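Local coordinates for protein Ser-thr phosphatase MSPP (Mycobacterium smegmatis, PDB 2JFR) that probably removes phosphate from phosphoserine and phosphothreonine in proteins, as a metal-dependent PPM (PP2C-type) phosphatase that binds manganese and magnesium at its active centre, at residues D28-A33 and A96-G101; D179-S184 and V229-G234. All coordinates share one frame; numbering follows the deposited sequence. Where two conformers were deposited one is given.

Contact 1 of 2, residues D28-A33 and A96-G101; sequences DGILYA and AVFEPG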
loop_
_atom_site.group_PDB
_atom_site.type_symbol
_atom_site.label_atom_id
_atom_site.label_comp_id
_atom_site.label_asym_id
_atom_site.label_seq_id
_atom_site.Cartn_x
_atom_site.Cartn_y
_atom_site.Cartn_z
ATOM N N ASP A 28 -13.009 0.799 2.929
ATOM C CA ASP A 28 -14.316 1.421 2.962
ATOM C C ASP A 28 -15.008 1.341 1.640
ATOM O O ASP A 28 -14.629 1.965 0.625
ATOM C CB ASP A 28 -14.184 2.881 3.296
ATOM C CG ASP A 28 -15.533 3.584 3.338
ATOM O OD1 ASP A 28 -16.557 2.875 3.367
ATOM O OD2 ASP A 28 -15.583 4.834 3.304
ATOM N N GLY A 29 -16.033 0.512 1.613
ATOM C CA GLY A 29 -16.773 0.266 0.381
ATOM C C GLY A 29 -15.914 -0.509 -0.600
ATOM O O GLY A 29 -15.463 -1.632 -0.420
ATOM N N ILE A 30 -15.637 0.097 -1.744
ATOM C CA ILE A 30 -14.753 -0.504 -2.769
ATOM C C ILE A 30 -13.353 0.112 -2.716
ATOM O O ILE A 30 -12.542 -0.270 -3.562
ATOM C CB ILE A 30 -15.360 -0.357 -4.180
ATOM C CG1 ILE A 30 -15.428 1.092 -4.666
ATOM C CG2 ILE A 30 -16.707 -1.039 -4.179
ATOM C CD1 ILE A 30 -15.678 1.150 -6.164
ATOM N N LEU A 31 -13.094 1.017 -1.780
ATOM C CA LEU A 31 -11.794 1.694 -1.695
ATOM C C LEU A 31 -10.960 1.131 -0.547
ATOM O O LEU A 31 -11.411 1.050 0.605
ATOM C CB LEU A 31 -12.005 3.198 -1.455
ATOM C CG LEU A 31 -10.734 4.020 -1.390
ATOM C CD1 LEU A 31 -10.003 4.033 -2.725
ATOM C CD2 LEU A 31 -11.037 5.451 -0.937
ATOM N N TYR A 32 -9.726 0.805 -0.872
ATOM C CA TYR A 32 -8.772 0.202 0.059
ATOM C C TYR A 32 -7.459 0.900 -0.126
ATOM O O TYR A 32 -7.043 1.168 -1.238
ATOM C CB TYR A 32 -8.627 -1.294 -0.217
ATOM C CG TYR A 32 -9.957 -1.999 -0.058
ATOM C CD1 TYR A 32 -10.367 -2.435 1.182
ATOM C CD2 TYR A 32 -10.828 -2.147 -1.114
ATOM C CE1 TYR A 32 -11.579 -3.045 1.371
ATOM C CE2 TYR A 32 -12.089 -2.743 -0.912
ATOM C CZ TYR A 32 -12.416 -3.165 0.324
ATOM O OH TYR A 32 -13.676 -3.746 0.494
ATOM N N ALA A 33 -6.722 1.162 0.972
ATOM C CA ALA A 33 -5.456 1.843 0.792
ATOM C C ALA A 33 -4.535 1.600 1.980
ATOM O O ALA A 33 -4.986 1.374 3.111
ATOM C CB ALA A 33 -5.654 3.355 0.611
ATOM N N ALA A 96 -9.304 0.692 -5.957
ATOM C CA ALA A 96 -10.734 0.812 -6.067
ATOM C C ALA A 96 -11.236 -0.387 -6.853
ATOM O O ALA A 96 -10.854 -0.574 -8.011
ATOM C CB ALA A 96 -11.159 2.103 -6.733
ATOM N N VAL A 97 -12.092 -1.194 -6.216
ATOM C CA VAL A 97 -12.599 -2.403 -6.860
ATOM C C VAL A 97 -13.839 -2.031 -7.677
ATOM O O VAL A 97 -14.977 -2.398 -7.340
ATOM C CB VAL A 97 -12.844 -3.546 -5.880
ATOM C CG1 VAL A 97 -13.154 -4.804 -6.633
ATOM C CG2 VAL A 97 -11.636 -3.739 -4.955
ATOM N N PHE A 98 -13.617 -1.261 -8.726
ATOM C CA PHE A 98 -14.692 -0.863 -9.625
ATOM C C PHE A 98 -15.249 -2.054 -10.397
ATOM O O PHE A 98 -14.517 -2.981 -10.739
ATOM C CB PHE A 98 -14.180 0.134 -10.649
ATOM C CG PHE A 98 -13.707 1.461 -10.139
ATOM C CD1 PHE A 98 -14.580 2.294 -9.459
ATOM C CD2 PHE A 98 -12.418 1.902 -10.363
ATOM C CE1 PHE A 98 -14.147 3.537 -9.031
ATOM C CE2 PHE A 98 -11.980 3.165 -9.985
ATOM C CZ PHE A 98 -12.877 3.969 -9.323
ATOM N N GLU A 99 -16.532 -1.952 -10.690
ATOM C CA GLU A 99 -17.167 -2.847 -11.642
ATOM C C GLU A 99 -16.636 -2.587 -13.044
ATOM O O GLU A 99 -16.083 -1.521 -13.347
ATOM C CB GLU A 99 -18.687 -2.647 -11.620
ATOM C CG GLU A 99 -19.292 -3.059 -10.306
ATOM C CD GLU A 99 -19.081 -4.523 -10.012
ATOM O OE1 GLU A 99 -19.528 -5.380 -10.802
ATOM O OE2 GLU A 99 -18.415 -4.852 -9.014
ATOM N N PRO A 100 -16.844 -3.517 -13.988
ATOM C CA PRO A 100 -16.435 -3.305 -15.372
ATOM C C PRO A 100 -16.936 -2.027 -15.976
ATOM O O PRO A 100 -16.228 -1.376 -16.761
ATOM C CB PRO A 100 -16.988 -4.554 -16.086
ATOM C CG PRO A 100 -17.002 -5.569 -15.032
ATOM C CD PRO A 100 -17.389 -4.872 -13.756
ATOM N N GLY A 101 -18.180 -1.603 -15.660
ATOM C CA GLY A 101 -18.720 -0.409 -16.225
ATOM C C GLY A 101 -17.977 0.836 -15.864
ATOM O O GLY A 101 -18.025 1.832 -16.575
#
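I30 and V97 meet where strand 31-38 begins and its antiparallel neighbour 89-96 ends. The N-H of V97 points at the carbonyl O of I30, N to O 2.8 Å and 165° at the hydrogen. Beside this bond the same oxygen takes a weaker CA-H contact from A96, CA to O 3.3 Å. Next to it, L31 and A96 form an antiparallel non-hydrogen-bonded pair.

The close part of the contact is this backbone seam, and the side chains of Y32, V97 and F98 around it are buried. CG2 of V97, set beside its own backbone N, leans obliquely on the Y32 ring, 4.2 Å from CE2, and V5 from strand 5-13 touches both residues. The solvent side is I30, which is partly exposed. In the conformer given, its CG1 sits between the backbone N and carbonyl carbon (chi1 67°), and the extended chain beyond carries CD1 to CD1 of F98, 3.7 Å away and roughly at right angles. The F98 ring has the CB of A96 over one face, and F57 of helix 42-59 touches both F98 and I30.

A type II' turn, D28 to L31, presents the I30 carbonyl, and V97 centres an inverse gamma turn. The chemistry is thus one straight backbone bond edged with hydrocarbon, which fastens a hairpin turn to a strand end without any charged group crossing between them.

Contact 2 of 2, residues D179-S184 and V229-G234; sequences DRLLIS and VVIDLG
Strands 180-184 and 229-233 run antiparallel at 165°, their axes 4.7 Å apart, with L181-I231 and I183-V229 as hydrogen-bonded pairs and R180-D232 and L182-V230 as non-hydrogen-bonded ones. Both hydrogen-bonded pairs are doubly bonded, and a fifth backbone bond, from L233 N to D179 O (3.0 Å), extends the pairing toward the C terminus.

The polar feature is R180 with D232. The two side chains lie alongside each other and, in the D232 conformer given, form a side-on salt bridge: NE of R180 to OD1 of D232 at 2.8 Å and NH2 to OD2 at 3.1 Å, the latter nearly straight and using the syn lone pair. The two planes are only 27° apart. A bend at chi3 (-77°) turns the otherwise extended arginine chain so that this edge faces D232, while CG1 of V230 lies over one guanidinium face, 3.4 Å from NE. NH1 bonds the carbonyl oxygens of A201 and S203, which should help fix the group's rotation. Next along the same face, CD1 of L182 meets CG2 of V230 at 3.8 Å.

The other face is wholly aliphatic here: CB of L181 approaches CD1 of I231, CG of L181 lies 4.1 Å from CD1 of L233, and I183 packs beside V229.

P206 and V210 of helix 206-219 touch V230, and A209 touches R180; strand 31-38 packs on the opposite face through Y32 and V34, as expected of the PP2C beta-sandwich. Within the sheet, strand 115-119 flanks 180-184 and strand 5-13 flanks 226-233.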
loop_
_atom_site.group_PDB
_atom_site.type_symbol
_atom_site.label_atom_id
_atom_site.label_comp_id
_atom_site.label_asym_id
_atom_site.label_seq_id
_atom_site.Cartn_x
_atom_site.Cartn_y
_atom_site.Cartn_z
ATOM N N ASP A 179 -9.620 -14.588 -6.550
ATOM C CA ASP A 179 -8.354 -13.948 -6.230
ATOM C C ASP A 179 -8.439 -13.253 -4.893
ATOM O O ASP A 179 -9.509 -12.857 -4.416
ATOM C CB ASP A 179 -7.973 -12.958 -7.305
ATOM C CG ASP A 179 -7.618 -13.503 -8.638
ATOM O OD1 ASP A 179 -7.260 -14.686 -8.728
ATOM O OD2 ASP A 179 -7.658 -12.724 -9.588
ATOM N N ARG A 180 -7.283 -13.039 -4.294
ATOM C CA ARG A 180 -7.109 -12.230 -3.138
ATOM C C ARG A 180 -6.139 -11.105 -3.491
ATOM O O ARG A 180 -5.117 -11.367 -4.124
ATOM C CB ARG A 180 -6.602 -13.040 -1.952
ATOM C CG ARG A 180 -6.188 -12.239 -0.753
ATOM C CD ARG A 180 -5.831 -13.139 0.415
ATOM N NE ARG A 180 -7.066 -13.638 1.027
ATOM C CZ ARG A 180 -7.088 -14.488 2.027
ATOM N NH1 ARG A 180 -5.958 -14.965 2.532
ATOM N NH2 ARG A 180 -8.247 -14.870 2.510
ATOM N N LEU A 181 -6.460 -9.883 -3.078
ATOM C CA LEU A 181 -5.529 -8.775 -3.207
ATOM C C LEU A 181 -4.984 -8.451 -1.826
ATOM O O LEU A 181 -5.699 -8.531 -0.833
ATOM C CB LEU A 181 -6.223 -7.547 -3.792
ATOM C CG LEU A 181 -6.850 -7.742 -5.143
ATOM C CD1 LEU A 181 -7.501 -6.450 -5.598
ATOM C CD2 LEU A 181 -5.830 -8.198 -6.194
ATOM N N LEU A 182 -3.726 -8.060 -1.789
ATOM C CA LEU A 182 -3.052 -7.622 -0.574
ATOM C C LEU A 182 -2.380 -6.330 -0.845
ATOM O O LEU A 182 -1.546 -6.250 -1.767
ATOM C CB LEU A 182 -2.031 -8.678 -0.137
ATOM C CG LEU A 182 -1.035 -8.229 0.996
ATOM C CD1 LEU A 182 -1.744 -7.980 2.279
ATOM C CD2 LEU A 182 0.048 -9.307 1.192
ATOM N N ILE A 183 -2.659 -5.311 -0.047
ATOM C CA ILE A 183 -1.888 -4.088 -0.044
ATOM C C ILE A 183 -1.048 -4.117 1.233
ATOM O O ILE A 183 -1.600 -4.386 2.307
ATOM C CB ILE A 183 -2.724 -2.818 -0.074
ATOM C CG1 ILE A 183 -3.845 -2.868 -1.111
ATOM C CG2 ILE A 183 -1.824 -1.628 -0.301
ATOM C CD1 ILE A 183 -4.805 -1.705 -0.998
ATOM N N SER A 184 0.238 -3.836 1.167
ATOM C CA SER A 184 1.061 -3.842 2.354
ATOM C C SER A 184 2.004 -2.664 2.348
ATOM O O SER A 184 2.475 -2.234 1.312
ATOM C CB SER A 184 1.843 -5.122 2.395
ATOM O OG SER A 184 2.556 -5.269 3.607
ATOM N N VAL A 229 -3.748 -4.875 4.135
ATOM C CA VAL A 229 -5.160 -4.853 3.780
ATOM C C VAL A 229 -5.362 -6.008 2.806
ATOM O O VAL A 229 -4.694 -6.085 1.769
ATOM C CB VAL A 229 -5.550 -3.542 3.129
ATOM C CG1 VAL A 229 -7.023 -3.570 2.703
ATOM C CG2 VAL A 229 -5.278 -2.371 4.058
ATOM N N VAL A 230 -6.289 -6.922 3.153
ATOM C CA VAL A 230 -6.607 -8.088 2.344
ATOM C C VAL A 230 -7.994 -7.938 1.822
ATOM O O VAL A 230 -8.924 -7.616 2.588
ATOM C CB VAL A 230 -6.418 -9.374 3.188
ATOM C CG1 VAL A 230 -7.058 -10.584 2.543
ATOM C CG2 VAL A 230 -4.969 -9.649 3.401
ATOM N N ILE A 231 -8.191 -8.223 0.539
ATOM C CA ILE A 231 -9.500 -8.129 -0.127
ATOM C C ILE A 231 -9.729 -9.443 -0.862
ATOM O O ILE A 231 -8.922 -9.825 -1.721
ATOM C CB ILE A 231 -9.526 -6.965 -1.132
ATOM C CG1 ILE A 231 -9.041 -5.628 -0.537
ATOM C CG2 ILE A 231 -10.915 -6.820 -1.694
ATOM C CD1 ILE A 231 -8.317 -4.788 -1.498
ATOM N N ASP A 232 -10.825 -10.135 -0.545
ATOM C CA ASP A 232 -11.224 -11.368 -1.199
ATOM C C ASP A 232 -12.254 -11.059 -2.277
ATOM O O ASP A 232 -13.274 -10.460 -1.955
ATOM C CB ASP A 232 -11.774 -12.375 -0.194
ATOM C CG ASP A 232 -10.663 -13.152 0.470
ATOM O OD1 ASP A 232 -9.602 -13.386 -0.122
ATOM O OD2 ASP A 232 -10.918 -13.540 1.631
ATOM N N LEU A 233 -12.002 -11.493 -3.505
ATOM C CA LEU A 233 -12.837 -11.154 -4.636
ATOM C C LEU A 233 -13.778 -12.330 -4.995
ATOM O O LEU A 233 -13.396 -13.506 -4.883
ATOM C CB LEU A 233 -11.992 -10.816 -5.850
ATOM C CG LEU A 233 -11.033 -9.655 -5.651
ATOM C CD1 LEU A 233 -10.168 -9.438 -6.875
ATOM C CD2 LEU A 233 -11.760 -8.391 -5.218
ATOM N N GLY A 234 -14.968 -11.979 -5.454
ATOM C CA GLY A 234 -15.966 -12.912 -5.950
ATOM C C GLY A 234 -16.416 -12.556 -7.403
ATOM O O GLY A 234 -17.369 -13.273 -7.838
ATOM O OXT GLY A 234 -15.991 -11.546 -7.988
#

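From the N terminus, strand 5-13 enters one sheet before the chain crosses to the other. Contact 1 then closes a loop of 62 residues, holding helices 42-59 and 63-81, by joining the turn before strand 31-38 to the end of strand 89-96. Contact 2 opens later and closes a second loop, holding helices 194-201 and 206-219, so the two follow in series and neither nests nor crosses. Their centres are 11 Å apart, one in each sheet of the sandwich. Y32 of contact 1 reaches contact 2: its CG lies 3.5 Å from CD1 of I231, and its CD1 3.8 Å from CG1 of V229. Further along strand 31-38, D36 binds manganese and a magnesium ion.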